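Local structure of Afp1 (6RBN) at residues Ile3-Asp6 / Asp7-Val10. The protein probably forms, as a gp19-like tail tube protein, part of the inner tube of the anti-feeding prophage, a contractile injection system. Sequence-based numbering, arbitrary orientation.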
loop_
_atom_site.group_PDB
_atom_site.type_symbol
_atom_site.label_atom_id
_atom_site.label_comp_id
_atom_site.label_asym_id
_atom_site.label_seq_id
_atom_site.Cartn_x
_atom_site.Cartn_y
_atom_site.Cartn_z
ATOM N N ILE A 3 -32.558 -10.260 -23.706
ATOM C CA ILE A 3 -32.630 -9.338 -24.831
ATOM C C ILE A 3 -32.547 -10.081 -26.163
ATOM O O ILE A 3 -33.058 -9.599 -27.174
ATOM C CB ILE A 3 -31.541 -8.248 -24.683
ATOM C CG1 ILE A 3 -31.743 -7.511 -23.362
ATOM C CG2 ILE A 3 -31.596 -7.179 -25.763
ATOM C CD1 ILE A 3 -33.078 -6.811 -23.248
ATOM N N THR A 4 -31.975 -11.301 -26.157
ATOM C CA THR A 4 -31.967 -12.285 -27.256
ATOM C C THR A 4 -31.472 -11.695 -28.580
ATOM O O THR A 4 -32.263 -11.301 -29.442
ATOM C CB THR A 4 -33.296 -13.098 -27.409
ATOM O OG1 THR A 4 -33.145 -14.051 -28.471
ATOM C CG2 THR A 4 -34.640 -12.332 -27.602
ATOM N N ALA A 5 -30.137 -11.653 -28.725
ATOM C CA ALA A 5 -29.370 -10.682 -29.523
ATOM C C ALA A 5 -29.844 -10.469 -30.966
ATOM O O ALA A 5 -29.339 -9.570 -31.645
ATOM C CB ALA A 5 -27.907 -11.112 -29.544
ATOM N N ASP A 6 -30.759 -11.298 -31.478
ATOM C CA ASP A 6 -31.465 -10.947 -32.709
ATOM C C ASP A 6 -32.257 -9.649 -32.562
ATOM O O ASP A 6 -32.486 -8.943 -33.550
ATOM C CB ASP A 6 -32.389 -12.086 -33.133
ATOM C CG ASP A 6 -31.632 -13.265 -33.695
ATOM O OD1 ASP A 6 -30.544 -13.048 -34.271
ATOM O OD2 ASP A 6 -32.122 -14.405 -33.567
ATOM N N ASP A 7 -32.696 -9.321 -31.343
ATOM C CA ASP A 7 -33.311 -8.026 -31.089
ATOM C C ASP A 7 -32.292 -6.905 -30.934
ATOM O O ASP A 7 -32.668 -5.735 -31.030
ATOM C CB ASP A 7 -34.174 -8.084 -29.832
ATOM C CG ASP A 7 -35.393 -8.957 -30.002
ATOM O OD1 ASP A 7 -35.892 -9.074 -31.141
ATOM O OD2 ASP A 7 -35.855 -9.527 -28.993
ATOM N N ILE A 8 -31.027 -7.232 -30.673
ATOM C CA ILE A 8 -29.989 -6.206 -30.630
ATOM C C ILE A 8 -29.702 -5.688 -32.034
ATOM O O ILE A 8 -29.482 -4.487 -32.238
ATOM C CB ILE A 8 -28.732 -6.763 -29.935
ATOM C CG1 ILE A 8 -29.020 -7.025 -28.460
ATOM C CG2 ILE A 8 -27.559 -5.829 -30.047
ATOM C CD1 ILE A 8 -27.905 -7.718 -27.737
ATOM N N ALA A 9 -29.785 -6.565 -33.035
ATOM C CA ALA A 9 -29.591 -6.167 -34.424
ATOM C C ALA A 9 -30.726 -5.306 -34.967
ATOM O O ALA A 9 -30.587 -4.750 -36.060
ATOM C CB ALA A 9 -29.427 -7.408 -35.300
ATOM N N VAL A 10 -31.831 -5.184 -34.243
ATOM C CA VAL A 10 -32.956 -4.364 -34.657
ATOM C C VAL A 10 -33.040 -3.076 -33.843
ATOM O O VAL A 10 -33.376 -2.019 -34.379
ATOM C CB VAL A 10 -34.255 -5.196 -34.543
ATOM C CG1 VAL A 10 -35.482 -4.395 -34.929
ATOM C CG2 VAL A 10 -34.151 -6.439 -35.400
#
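A type I beta turn from Thr4 to Asp7 leads the N-terminal arm into the short helix 8-11. The turn is closed by one good hydrogen bond, from Asp7 N to Thr4 O, at 2.8 Å. It is nearly straight at the hydrogen, 170°, and the donor lies 22° from the plane of the Thr4 carbonyl. Ala5 O accepts two weak bonds, from Ile8 N at 3.0 Å and from Ala9 N at 3.3 Å, which link the turn to the start of the helical residues.

Ile3 and Ala5 make apolar contacts with Ile8. Ile3 CG2 meets Ile8 CG1 at 3.7 Å, and the two isoleucine side chains cross at about a right angle. Ile8 CG1 stands beside its own backbone N (chi1 -67°), and CD1 extends from it to meet Ala5 CB at 3.8 Å. Beside the turn, Thr4 CG2 is the part of that side chain nearest Asp7, 3.4 Å from OD2; no hydrogen bond joins the two side chains. At the end of 7-10, the Val10 methyl CG2 lies 3.5 Å from the backbone Asp6 O.

A second subunit of Afp1 covers part of this surface. Its Val89 packs on both Ala5 and Ile8, and its Asn114 on Ile3. The arrangement is that of a beta turn running into a single short helical turn, here in an N-terminal arm that packs against a neighbouring subunit.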